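Local coordinates for endoglucanase (Thermotoga maritima, PDB 2FVG), which probably acts as a metal-dependent aminopeptidase of the M42 family, despite its name, with two divalent metal cations expected in each subunit, at residues Lys19-Ile24 with Ala60-Val65; Phe80-Gly85 with Pro121-Leu126; Pro185-Tyr190 with Ile335-Ser340; Glu229-Lys234 with Pro303-His308. All coordinates share one frame; numbering follows the deposited sequence.

Contact 1. Residues Lys19-Ile24 with Ala60-Val65; sequences KVRDFI and AHMDEV. With EDO (1,2-ethanediol), chain C.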
loop_
_atom_site.group_PDB
_atom_site.type_symbol
_atom_site.label_atom_id
_atom_site.label_comp_id
_atom_site.label_asym_id
_atom_site.label_seq_id
_atom_site.Cartn_x
_atom_site.Cartn_y
_atom_site.Cartn_z
ATOM N N LYS A 19 10.135 -0.165 -9.853
ATOM C CA LYS A 19 10.685 -1.404 -9.325
ATOM C C LYS A 19 9.589 -2.225 -8.664
ATOM O O LYS A 19 9.533 -3.444 -8.859
ATOM C CB LYS A 19 11.857 -1.153 -8.367
ATOM C CG LYS A 19 13.091 -0.532 -9.024
ATOM N N VAL A 20 8.708 -1.573 -7.902
ATOM C CA VAL A 20 7.592 -2.300 -7.273
ATOM C C VAL A 20 6.695 -2.908 -8.336
ATOM O O VAL A 20 6.320 -4.084 -8.234
ATOM C CB VAL A 20 6.749 -1.423 -6.308
ATOM C CG1 VAL A 20 5.557 -2.213 -5.789
ATOM C CG2 VAL A 20 7.606 -0.943 -5.145
ATOM N N ARG A 21 6.355 -2.116 -9.362
ATOM C CA ARG A 21 5.499 -2.601 -10.461
ATOM C C ARG A 21 6.162 -3.780 -11.172
ATOM O O ARG A 21 5.510 -4.792 -11.432
ATOM C CB ARG A 21 5.140 -1.466 -11.443
ATOM C CG ARG A 21 4.189 -1.875 -12.566
ATOM C CD ARG A 21 3.836 -0.760 -13.551
ATOM N NE ARG A 21 5.013 -0.061 -14.059
ATOM C CZ ARG A 21 5.318 1.195 -13.756
ATOM N NH1 ARG A 21 4.504 1.916 -12.999
ATOM N NH2 ARG A 21 6.421 1.746 -14.245
ATOM N N ASP A 22 7.455 -3.672 -11.467
ATOM C CA ASP A 22 8.188 -4.779 -12.111
ATOM C C ASP A 22 8.186 -6.049 -11.259
ATOM O O ASP A 22 8.058 -7.168 -11.781
ATOM C CB ASP A 22 9.637 -4.386 -12.451
ATOM C CG ASP A 22 9.722 -3.363 -13.583
ATOM O OD1 ASP A 22 8.714 -3.154 -14.296
ATOM O OD2 ASP A 22 10.803 -2.768 -13.765
ATOM N N PHE A 23 8.334 -5.876 -9.949
ATOM C CA PHE A 23 8.339 -7.009 -9.047
ATOM C C PHE A 23 6.986 -7.731 -9.083
ATOM O O PHE A 23 6.918 -8.930 -9.331
ATOM C CB PHE A 23 8.716 -6.568 -7.623
ATOM C CG PHE A 23 8.768 -7.702 -6.649
ATOM C CD1 PHE A 23 9.907 -8.496 -6.543
ATOM C CD2 PHE A 23 7.670 -7.995 -5.853
ATOM C CE1 PHE A 23 9.952 -9.557 -5.652
ATOM C CE2 PHE A 23 7.706 -9.049 -4.967
ATOM C CZ PHE A 23 8.847 -9.830 -4.860
ATOM N N ILE A 24 5.910 -6.991 -8.848
ATOM C CA ILE A 24 4.563 -7.549 -8.840
ATOM C C ILE A 24 4.268 -8.290 -10.151
ATOM O O ILE A 24 3.793 -9.447 -10.149
ATOM C CB ILE A 24 3.514 -6.444 -8.522
ATOM C CG1 ILE A 24 3.734 -5.899 -7.094
ATOM C CG2 ILE A 24 2.128 -7.008 -8.686
ATOM C CD1 ILE A 24 2.833 -4.689 -6.701
ATOM N N ALA A 60 -5.078 -1.971 -4.863
ATOM C CA ALA A 60 -4.129 -1.663 -3.788
ATOM C C ALA A 60 -3.120 -0.645 -4.336
ATOM O O ALA A 60 -2.895 -0.608 -5.542
ATOM C CB ALA A 60 -3.446 -2.920 -3.316
ATOM N N HIS A 61 -2.511 0.161 -3.466
ATOM C CA HIS A 61 -1.539 1.184 -3.894
ATOM C C HIS A 61 -0.121 0.721 -3.712
ATOM O O HIS A 61 0.247 0.171 -2.668
ATOM C CB HIS A 61 -1.722 2.467 -3.077
ATOM C CG HIS A 61 -3.129 2.665 -2.621
ATOM N ND1 HIS A 61 -4.187 2.780 -3.500
ATOM C CD2 HIS A 61 -3.658 2.753 -1.380
ATOM C CE1 HIS A 61 -5.309 2.936 -2.817
ATOM N NE2 HIS A 61 -5.015 2.933 -1.529
HETATM N N MSE A 62 0.678 0.962 -4.733
HETATM C CA MSE A 62 2.071 0.595 -4.726
HETATM C C MSE A 62 2.990 1.616 -4.116
HETATM O O MSE A 62 4.115 1.278 -3.748
HETATM C CB MSE A 62 2.538 0.349 -6.153
HETATM C CG MSE A 62 1.899 -0.853 -6.778
HETATM SE SE MSE A 62 2.696 -1.252 -8.563
HETATM C CE MSE A 62 2.054 0.307 -9.624
ATOM N N ASP A 63 2.544 2.864 -4.027
ATOM C CA ASP A 63 3.421 3.944 -3.560
ATOM C C ASP A 63 3.575 4.071 -2.045
ATOM O O ASP A 63 2.712 3.631 -1.278
ATOM C CB ASP A 63 3.041 5.309 -4.192
ATOM C CG ASP A 63 1.634 5.779 -3.836
ATOM O OD1 ASP A 63 0.689 4.933 -3.807
ATOM O OD2 ASP A 63 1.477 7.015 -3.616
ATOM N N GLU A 64 4.681 4.694 -1.633
ATOM C CA GLU A 64 4.951 4.937 -0.224
ATOM C C GLU A 64 5.427 6.386 -0.048
ATOM O O GLU A 64 5.771 7.054 -1.013
ATOM C CB GLU A 64 5.997 3.926 0.289
ATOM C CG GLU A 64 7.389 4.120 -0.329
ATOM C CD GLU A 64 8.395 3.042 0.063
ATOM O OE1 GLU A 64 8.722 2.898 1.267
ATOM O OE2 GLU A 64 8.879 2.354 -0.848
ATOM N N VAL A 65 5.433 6.877 1.182
ATOM C CA VAL A 65 5.949 8.205 1.468
ATOM C C VAL A 65 7.479 8.232 1.318
ATOM O O VAL A 65 8.155 7.223 1.562
ATOM C CB VAL A 65 5.499 8.692 2.871
ATOM C CG1 VAL A 65 6.201 9.997 3.261
ATOM C CG2 VAL A 65 4.012 8.935 2.849
HETATM C C1 EDO C . 6.923 3.895 4.472
HETATM O O1 EDO C . 7.765 4.937 3.992
HETATM C C2 EDO C . 6.605 4.172 5.937
HETATM O O2 EDO C . 6.103 2.985 6.555
#
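M62, a selenomethionine, lies against one flank of the helix 18-28, where V20, R21 and I24 receive it. The contact is purely apolar. V20 meets the root of the side chain, its CG1 lying 4.0 Å from M62 CB as the two slide past each other. One helical turn on, I24 reaches with its tip, CD1 coming to 3.9 Å from M62 SE. Farther out the selenium comes down on the helix at R21, 3.6 Å from R21 CA. A bend at the last torsion (chi3 -68°) then lays the methyl CE beside R21 CB. A long, unbranched, flexible side chain suits this task, since it can run from V20 and I24, which meet its CG, across to R21, whereas the two branched residues give the helix a firm apolar flank.

The polar partners of these residues lie outside the contact. R21 bends at chi3 and donates through NH1 to G41 O, leaving its aliphatic root for M62. M62 O accepts from R169 NE, and E64 pairs with K164 and R169. An ethanediol, probably from the crystallisation liquor, makes a weak 3.4 Å hydrogen bond from its O1 to V65 O.

H61, the last residue of strand 55-61, is a predicted zinc ligand. A helix packed on the residue that follows a strand-end metal ligand is consistent with the alpha/beta catalytic domain of zinc exopeptidases.

Contact 2. Residues Phe80-Gly85 with Pro121-Leu126; sequences FLPVGG and PRFENL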
loop_
_atom_site.group_PDB
_atom_site.type_symbol
_atom_site.label_atom_id
_atom_site.label_comp_id
_atom_site.label_asym_id
_atom_site.label_seq_id
_atom_site.Cartn_x
_atom_site.Cartn_y
_atom_site.Cartn_z
ATOM N N PHE A 80 16.640 17.831 0.509
ATOM C CA PHE A 80 15.520 17.038 0.019
ATOM C C PHE A 80 14.175 17.667 0.385
ATOM O O PHE A 80 14.082 18.508 1.292
ATOM C CB PHE A 80 15.637 15.606 0.554
ATOM C CG PHE A 80 15.592 15.512 2.056
ATOM C CD1 PHE A 80 16.729 15.753 2.823
ATOM C CD2 PHE A 80 14.405 15.170 2.705
ATOM C CE1 PHE A 80 16.687 15.664 4.218
ATOM C CE2 PHE A 80 14.349 15.083 4.095
ATOM C CZ PHE A 80 15.487 15.330 4.856
ATOM N N LEU A 81 13.144 17.296 -0.358
ATOM C CA LEU A 81 11.810 17.787 -0.097
ATOM C C LEU A 81 10.940 16.552 0.040
ATOM O O LEU A 81 11.196 15.565 -0.651
ATOM C CB LEU A 81 11.315 18.659 -1.254
ATOM C CG LEU A 81 12.101 19.930 -1.594
ATOM C CD1 LEU A 81 11.642 20.482 -2.940
ATOM C CD2 LEU A 81 11.990 20.978 -0.489
ATOM N N PRO A 82 9.926 16.599 0.930
ATOM C CA PRO A 82 9.015 15.476 1.173
ATOM C C PRO A 82 8.134 15.125 -0.016
ATOM O O PRO A 82 7.851 15.979 -0.859
ATOM C CB PRO A 82 8.127 15.981 2.313
ATOM C CG PRO A 82 8.181 17.480 2.189
ATOM C CD PRO A 82 9.596 17.760 1.780
ATOM N N VAL A 83 7.735 13.857 -0.081
ATOM C CA VAL A 83 6.809 13.358 -1.096
ATOM C C VAL A 83 5.793 12.568 -0.279
ATOM O O VAL A 83 5.995 11.403 0.014
ATOM C CB VAL A 83 7.497 12.468 -2.162
ATOM C CG1 VAL A 83 6.482 11.935 -3.170
ATOM C CG2 VAL A 83 8.584 13.236 -2.890
ATOM N N GLY A 84 4.709 13.232 0.110
ATOM C CA GLY A 84 3.693 12.634 0.967
ATOM C C GLY A 84 3.750 13.342 2.306
ATOM O O GLY A 84 4.423 14.376 2.442
ATOM N N GLY A 85 3.062 12.792 3.303
ATOM C CA GLY A 85 3.023 13.408 4.632
ATOM C C GLY A 85 4.135 12.920 5.542
ATOM O O GLY A 85 4.120 11.763 5.971
ATOM N N PRO A 121 12.221 23.021 13.080
ATOM C CA PRO A 121 11.482 21.876 12.548
ATOM C C PRO A 121 11.165 22.037 11.046
ATOM O O PRO A 121 9.990 22.075 10.653
ATOM C CB PRO A 121 10.199 21.886 13.388
ATOM C CG PRO A 121 10.007 23.351 13.783
ATOM C CD PRO A 121 11.329 24.065 13.616
ATOM N N ARG A 122 12.212 22.125 10.222
ATOM C CA ARG A 122 12.048 22.330 8.775
ATOM C C ARG A 122 12.903 21.391 7.924
ATOM O O ARG A 122 13.909 20.853 8.393
ATOM C CB ARG A 122 12.364 23.786 8.412
ATOM N N PHE A 123 12.488 21.201 6.671
ATOM C CA PHE A 123 13.227 20.378 5.717
ATOM C C PHE A 123 14.494 21.052 5.218
ATOM O O PHE A 123 15.481 20.373 4.927
ATOM C CB PHE A 123 12.347 19.975 4.536
ATOM C CG PHE A 123 11.357 18.910 4.869
ATOM C CD1 PHE A 123 11.711 17.573 4.781
ATOM C CD2 PHE A 123 10.080 19.237 5.300
ATOM C CE1 PHE A 123 10.796 16.575 5.103
ATOM C CE2 PHE A 123 9.163 18.251 5.623
ATOM C CZ PHE A 123 9.523 16.919 5.528
ATOM N N GLU A 124 14.464 22.385 5.137
ATOM C CA GLU A 124 15.608 23.181 4.690
ATOM C C GLU A 124 16.785 23.059 5.659
ATOM O O GLU A 124 17.938 23.318 5.289
ATOM C CB GLU A 124 15.209 24.656 4.531
ATOM N N ASN A 125 16.492 22.660 6.897
ATOM C CA ASN A 125 17.525 22.500 7.931
ATOM C C ASN A 125 18.125 21.083 8.008
ATOM O O ASN A 125 19.109 20.842 8.724
ATOM C CB ASN A 125 16.976 22.951 9.292
ATOM C CG ASN A 125 16.588 24.431 9.310
ATOM O OD1 ASN A 125 17.254 25.280 8.699
ATOM N ND2 ASN A 125 15.515 24.747 10.030
ATOM N N LEU A 126 17.533 20.159 7.251
ATOM C CA LEU A 126 17.970 18.771 7.212
ATOM C C LEU A 126 18.830 18.485 5.976
ATOM O O LEU A 126 18.675 19.125 4.940
ATOM C CB LEU A 126 16.747 17.849 7.241
ATOM C CG LEU A 126 15.842 17.979 8.476
ATOM C CD1 LEU A 126 14.582 17.141 8.350
ATOM C CD2 LEU A 126 16.588 17.630 9.755
HETATM O O HOH W 1 16.809 19.337 2.825
#
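F123 lays its ring against P82, and this is the centre of the contact. P82 CD stands 3.5 Å from the centroid of the F123 ring, almost exactly over its middle, in a CH-pi interaction, while P82 CB comes to 3.6 Å from F123 CZ. Proline suits the place because its compact, puckered ring holds several C-H groups, polarised by the adjacent nitrogen at CD, against an aromatic face.

Further apolar contacts come from F80. Its CE2 approaches the edge of the F123 ring, 3.7 Å from F123 CD1, with the two ring planes at 89°. F80 CZ touches L126 CB at 3.7 Å. The F80 torsion (chi1 61°) holds CG between the backbone N and the carbonyl carbon, a crowded position that brings the ring round to these partners.

The polar link is a water. F80 N donates to it at 2.8 Å, and it bonds to F123 O and L126 O, although more acceptors surround it than it has protons. The same F123 O takes L126 N at 3.1 Å, closing a type I turn.

Apolar ring contacts and one water hold outer strand 78-83 to the turn leading into 126-129. With no direct hydrogen bond between the segments, the contact depends mainly on burying apolar surface.

Contact 3. Residues Pro185-Tyr190 with Ile335-Ser340; sequences PAYDTY and IVEVVS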
loop_
_atom_site.group_PDB
_atom_site.type_symbol
_atom_site.label_atom_id
_atom_site.label_comp_id
_atom_site.label_asym_id
_atom_site.label_seq_id
_atom_site.Cartn_x
_atom_site.Cartn_y
_atom_site.Cartn_z
ATOM N N PRO A 185 -12.894 -16.449 -10.135
ATOM C CA PRO A 185 -13.860 -15.350 -9.932
ATOM C C PRO A 185 -15.220 -15.602 -10.539
ATOM O O PRO A 185 -15.325 -16.287 -11.550
ATOM C CB PRO A 185 -13.219 -14.179 -10.664
ATOM C CG PRO A 185 -11.779 -14.503 -10.717
ATOM C CD PRO A 185 -11.756 -15.993 -10.952
ATOM N N ALA A 186 -16.257 -15.070 -9.900
ATOM C CA ALA A 186 -17.609 -15.211 -10.425
ATOM C C ALA A 186 -17.780 -14.315 -11.653
ATOM O O ALA A 186 -18.412 -14.728 -12.614
ATOM C CB ALA A 186 -18.644 -14.881 -9.366
ATOM N N TYR A 187 -17.174 -13.116 -11.609
ATOM C CA TYR A 187 -17.227 -12.111 -12.667
ATOM C C TYR A 187 -15.819 -11.644 -13.026
ATOM O O TYR A 187 -14.896 -11.743 -12.217
ATOM C CB TYR A 187 -18.035 -10.857 -12.208
ATOM C CG TYR A 187 -19.461 -11.176 -11.924
ATOM C CD1 TYR A 187 -20.380 -11.267 -12.964
ATOM C CD2 TYR A 187 -19.892 -11.470 -10.629
ATOM C CE1 TYR A 187 -21.706 -11.617 -12.729
ATOM C CE2 TYR A 187 -21.219 -11.828 -10.380
ATOM C CZ TYR A 187 -22.119 -11.892 -11.439
ATOM O OH TYR A 187 -23.436 -12.245 -11.233
ATOM N N ASP A 188 -15.666 -11.112 -14.230
ATOM C CA ASP A 188 -14.380 -10.606 -14.657
ATOM C C ASP A 188 -13.846 -9.740 -13.549
ATOM O O ASP A 188 -14.496 -8.780 -13.151
ATOM C CB ASP A 188 -14.500 -9.798 -15.943
ATOM C CG ASP A 188 -14.605 -10.661 -17.181
ATOM O OD1 ASP A 188 -14.736 -11.916 -17.093
ATOM O OD2 ASP A 188 -14.546 -10.062 -18.277
ATOM N N THR A 189 -12.673 -10.086 -13.033
ATOM C CA THR A 189 -12.129 -9.345 -11.904
ATOM C C THR A 189 -10.801 -8.734 -12.258
ATOM O O THR A 189 -9.900 -9.432 -12.663
ATOM C CB THR A 189 -11.998 -10.254 -10.656
ATOM O OG1 THR A 189 -13.296 -10.724 -10.291
ATOM C CG2 THR A 189 -11.404 -9.478 -9.461
ATOM N N TYR A 190 -10.703 -7.421 -12.138
ATOM C CA TYR A 190 -9.445 -6.719 -12.381
ATOM C C TYR A 190 -8.738 -6.442 -11.055
ATOM O O TYR A 190 -9.325 -5.867 -10.139
ATOM C CB TYR A 190 -9.695 -5.396 -13.093
ATOM C CG TYR A 190 -10.224 -5.559 -14.499
ATOM C CD1 TYR A 190 -11.582 -5.713 -14.741
ATOM C CD2 TYR A 190 -9.356 -5.549 -15.589
ATOM C CE1 TYR A 190 -12.063 -5.869 -16.043
ATOM C CE2 TYR A 190 -9.828 -5.696 -16.886
ATOM C CZ TYR A 190 -11.179 -5.860 -17.108
ATOM O OH TYR A 190 -11.636 -6.022 -18.408
ATOM N N ILE A 335 -21.180 -9.476 -4.096
ATOM C CA ILE A 335 -20.914 -8.064 -3.973
ATOM C C ILE A 335 -21.213 -7.336 -5.288
ATOM O O ILE A 335 -21.587 -6.169 -5.289
ATOM C CB ILE A 335 -19.477 -7.813 -3.444
ATOM C CG1 ILE A 335 -19.397 -6.439 -2.774
ATOM C CG2 ILE A 335 -18.402 -8.082 -4.538
ATOM C CD1 ILE A 335 -18.023 -6.072 -2.241
ATOM N N VAL A 336 -21.066 -8.039 -6.405
ATOM C CA VAL A 336 -21.369 -7.479 -7.715
ATOM C C VAL A 336 -22.880 -7.548 -7.936
ATOM O O VAL A 336 -23.497 -6.586 -8.382
ATOM C CB VAL A 336 -20.625 -8.230 -8.859
ATOM C CG1 VAL A 336 -21.180 -7.844 -10.207
ATOM C CG2 VAL A 336 -19.108 -7.979 -8.803
ATOM N N GLU A 337 -23.475 -8.681 -7.594
ATOM C CA GLU A 337 -24.906 -8.876 -7.775
ATOM C C GLU A 337 -25.780 -7.896 -6.970
ATOM O O GLU A 337 -26.839 -7.494 -7.449
ATOM C CB GLU A 337 -25.264 -10.336 -7.473
ATOM C CG GLU A 337 -24.571 -11.308 -8.427
ATOM C CD GLU A 337 -24.587 -12.756 -7.958
ATOM O OE1 GLU A 337 -25.062 -13.033 -6.834
ATOM O OE2 GLU A 337 -24.116 -13.631 -8.724
ATOM N N VAL A 338 -25.341 -7.486 -5.779
ATOM C CA VAL A 338 -26.151 -6.574 -4.950
ATOM C C VAL A 338 -26.298 -5.129 -5.474
ATOM O O VAL A 338 -27.169 -4.387 -5.016
ATOM C CB VAL A 338 -25.728 -6.540 -3.429
ATOM C CG1 VAL A 338 -26.012 -7.883 -2.743
ATOM C CG2 VAL A 338 -24.273 -6.108 -3.244
ATOM N N VAL A 339 -25.454 -4.727 -6.413
ATOM C CA VAL A 339 -25.508 -3.363 -6.936
ATOM C C VAL A 339 -25.878 -3.312 -8.409
ATOM O O VAL A 339 -25.643 -2.304 -9.079
ATOM C CB VAL A 339 -24.186 -2.584 -6.695
ATOM C CG1 VAL A 339 -24.040 -2.240 -5.219
ATOM C CG2 VAL A 339 -22.971 -3.349 -7.225
ATOM N N SER A 340 -26.444 -4.410 -8.904
ATOM C CA SER A 340 -26.848 -4.522 -10.301
ATOM C C SER A 340 -28.091 -5.408 -10.448
ATOM O O SER A 340 -28.618 -5.923 -9.456
ATOM C CB SER A 340 -25.682 -5.027 -11.175
ATOM O OG SER A 340 -25.149 -6.248 -10.692
ATOM O OXT SER A 340 -28.610 -5.623 -11.549
#
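Y187 and E337 both place CG anti to the carbonyl carbon (chi1 -63° and -62°), and E337 then runs out extended; the phenol and the carboxylate are thereby brought together at the far end of both side chains. The setting is helix-on-sheet packing in the alpha/beta domain: the short C-terminal helix 334-337 lies against the start of strand 187-194 of the large mixed sheet.

V336 covers one face of the Y187 ring. Its CG1 makes a CH-pi contact 4.0 Å from the ring centroid, displaced toward the rim, and V336 CB lies 3.8 Å from Y187 CD2. A beta-branched valine fits here because it presents a compact apolar knob to the ring. At the rim Y187 OH donates to E337 OE2 at 2.9 Å, and OE2 receives it on its anti lone pair, on the side away from the other oxygen, with ring and carboxylate planes 88° apart. Tyrosine thus serves both sides, its ring buried under V336 and its hydroxyl reaching the exposed glutamate. An alanine in place of Y187 would leave V336 without its aromatic partner and is likely to free the E337 carboxylate to turn.

Each partner's backbone is also tied down by a hydroxyl. T189 OG1 donates to Y187 O at 2.7 Å, and S340 OG, the hydroxyl of the C-terminal residue, donates to V336 O at 2.9 Å from above the carbonyl plane.

Contact 4. Residues Glu229-Lys234 with Pro303-His308; sequences ELEERK and PARYIH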
loop_
_atom_site.group_PDB
_atom_site.type_symbol
_atom_site.label_atom_id
_atom_site.label_comp_id
_atom_site.label_asym_id
_atom_site.label_seq_id
_atom_site.Cartn_x
_atom_site.Cartn_y
_atom_site.Cartn_z
ATOM N N GLU A 229 1.774 10.392 22.214
ATOM C CA GLU A 229 1.369 11.182 23.392
ATOM C C GLU A 229 -0.146 11.168 23.672
ATOM O O GLU A 229 -0.560 11.246 24.832
ATOM C CB GLU A 229 1.880 12.630 23.287
ATOM N N LEU A 230 -0.959 11.070 22.619
ATOM C CA LEU A 230 -2.422 11.066 22.752
ATOM C C LEU A 230 -3.073 9.854 22.069
ATOM O O LEU A 230 -4.238 9.912 21.658
ATOM C CB LEU A 230 -3.005 12.371 22.188
ATOM C CG LEU A 230 -2.594 13.721 22.798
ATOM C CD1 LEU A 230 -3.028 14.852 21.897
ATOM C CD2 LEU A 230 -3.137 13.919 24.208
ATOM N N GLU A 231 -2.320 8.758 21.971
ATOM C CA GLU A 231 -2.774 7.531 21.302
ATOM C C GLU A 231 -3.963 6.847 21.987
ATOM O O GLU A 231 -4.095 6.883 23.215
ATOM C CB GLU A 231 -1.614 6.536 21.171
ATOM C CG GLU A 231 -1.969 5.265 20.397
ATOM C CD GLU A 231 -0.905 4.183 20.475
ATOM O OE1 GLU A 231 0.032 4.309 21.293
ATOM O OE2 GLU A 231 -1.025 3.193 19.717
ATOM N N GLU A 232 -4.812 6.218 21.175
ATOM C CA GLU A 232 -5.967 5.497 21.672
ATOM C C GLU A 232 -5.740 3.988 21.571
ATOM O O GLU A 232 -5.751 3.419 20.470
ATOM C CB GLU A 232 -7.237 5.925 20.933
ATOM C CG GLU A 232 -8.477 5.190 21.408
ATOM C CD GLU A 232 -8.694 5.282 22.920
ATOM O OE1 GLU A 232 -8.693 6.409 23.477
ATOM O OE2 GLU A 232 -8.883 4.213 23.546
ATOM N N ARG A 233 -5.530 3.350 22.724
ATOM C CA ARG A 233 -5.258 1.903 22.786
ATOM C C ARG A 233 -6.499 1.036 23.019
ATOM O O ARG A 233 -6.400 -0.197 23.026
ATOM C CB ARG A 233 -4.196 1.584 23.849
ATOM C CG ARG A 233 -2.814 2.176 23.589
ATOM C CD ARG A 233 -1.879 1.863 24.740
ATOM N NE ARG A 233 -0.585 2.528 24.591
ATOM C CZ ARG A 233 0.420 2.441 25.461
ATOM N NH1 ARG A 233 0.305 1.713 26.566
ATOM N NH2 ARG A 233 1.554 3.088 25.226
ATOM N N LYS A 234 -7.658 1.664 23.210
ATOM C CA LYS A 234 -8.890 0.906 23.446
ATOM C C LYS A 234 -9.958 1.111 22.357
ATOM O O LYS A 234 -10.561 0.133 21.890
ATOM C CB LYS A 234 -9.436 1.179 24.852
ATOM C CG LYS A 234 -10.625 0.307 25.241
ATOM C CD LYS A 234 -10.970 0.447 26.708
ATOM C CE LYS A 234 -12.085 -0.513 27.107
ATOM N NZ LYS A 234 -12.385 -0.406 28.568
ATOM N N PRO A 303 -5.341 -4.121 9.788
ATOM C CA PRO A 303 -4.873 -3.206 10.847
ATOM C C PRO A 303 -3.343 -3.187 10.926
ATOM O O PRO A 303 -2.699 -4.193 10.654
ATOM C CB PRO A 303 -5.424 -3.843 12.141
ATOM C CG PRO A 303 -6.486 -4.790 11.700
ATOM C CD PRO A 303 -6.058 -5.283 10.337
ATOM N N ALA A 304 -2.777 -2.037 11.278
ATOM C CA ALA A 304 -1.342 -1.897 11.493
ATOM C C ALA A 304 -1.215 -0.958 12.685
ATOM O O ALA A 304 -2.128 -0.196 12.957
ATOM C CB ALA A 304 -0.668 -1.279 10.259
ATOM N N ARG A 305 -0.095 -1.009 13.398
ATOM C CA ARG A 305 0.147 -0.089 14.499
ATOM C C ARG A 305 1.565 0.439 14.392
ATOM O O ARG A 305 2.494 -0.347 14.247
ATOM C CB ARG A 305 -0.055 -0.806 15.847
ATOM C CG ARG A 305 0.215 0.062 17.060
ATOM C CD ARG A 305 -0.405 -0.503 18.347
ATOM N NE ARG A 305 -0.255 0.449 19.459
ATOM C CZ ARG A 305 0.399 0.224 20.606
ATOM N NH1 ARG A 305 0.944 -0.963 20.888
ATOM N NH2 ARG A 305 0.459 1.187 21.510
ATOM N N TYR A 306 1.763 1.751 14.500
ATOM C CA TYR A 306 3.138 2.276 14.438
ATOM C C TYR A 306 3.984 1.803 15.608
ATOM O O TYR A 306 3.478 1.562 16.700
ATOM C CB TYR A 306 3.206 3.816 14.332
ATOM C CG TYR A 306 2.761 4.369 12.977
ATOM C CD1 TYR A 306 3.455 4.049 11.797
ATOM C CD2 TYR A 306 1.658 5.229 12.877
ATOM C CE1 TYR A 306 3.044 4.554 10.547
ATOM C CE2 TYR A 306 1.239 5.744 11.636
ATOM C CZ TYR A 306 1.934 5.403 10.477
ATOM O OH TYR A 306 1.514 5.921 9.259
ATOM N N ILE A 307 5.268 1.615 15.350
ATOM C CA ILE A 307 6.216 1.301 16.407
ATOM C C ILE A 307 7.260 2.424 16.415
ATOM O O ILE A 307 7.322 3.212 17.366
ATOM C CB ILE A 307 6.738 -0.186 16.393
ATOM C CG1 ILE A 307 7.755 -0.420 17.517
ATOM C CG2 ILE A 307 7.304 -0.586 15.028
ATOM C CD1 ILE A 307 7.371 0.214 18.869
ATOM N N HIS A 308 8.051 2.548 15.370
ATOM C CA HIS A 308 8.954 3.680 15.307
ATOM C C HIS A 308 8.972 4.110 13.852
ATOM O O HIS A 308 9.802 3.638 13.080
ATOM C CB HIS A 308 10.353 3.318 15.834
#
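E231 and R305 meet through their long side chains, the backbones standing well apart. The two chains meet at about a right angle, and their flat ends are moderately tilted, the carboxylate and guanidinium planes 26° apart. R305 grips side-on with NE and NH2. NE gives a fairly straight bond of 2.9 Å to the syn lone pair of E231 OE2. NH2 comes from out of the carboxylate plane and is shared, donating to E231 OE1 at 3.2 Å and to E231 OE2 at 3.1 Å, so OE2 holds two donors. The extended R305 chain, with CG anti to the backbone N (chi1 178°), carries the guanidinium from strand 297-306 to the loop.

R233 comes in obliquely, its guanidinium plane turned 75° from that of R305. Its NE lies 3.5 Å from R305 NH2, but E231 OE1 sits in the R233 plane at its edge, forming a long ion pair of 3.8 Å with NE. The carboxylate therefore gathers both arginines into one salt-bridge network. A leucine in place of R305 would take away all three bonds to E231, which would probably leave that carboxylate to the long, weak pairing with R233 and weaken the tie between loop and strand.

Arginine suits this place because it combines reach with several planar N-H groups, and glutamate because it offers two oxygens to receive them. Three residues on from R305 is H308, a predicted zinc ligand. At the surface, water would compete for these charges, so the network is likely to hold the loop by directed bonds and to favour an ionised E231, without the tight packing of an apolar contact.

Contacts 1 and 3 are buried, contact 2 is partly so and contact 4 lies at the surface. Chemistry follows place: contact 1 is wholly apolar, contact 2 adds a water to its rings, contact 3 adds one hydrogen bond at an exposed rim, and contact 4 is ionic. Contacts 1, 3 and 4 all reach the large mixed sheet, with strands 55-61 and 187-194 adjacent in it, whereas contact 2 belongs to the separate antiparallel sheet. Contacts 1 and 2 touch where V65 CG1 packs 3.5 Å from V83 O, V65 being in the loop that leaves the mixed sheet for the antiparallel one. Contacts 2 and 3 lie farthest apart, their centres about 43 Å from each other.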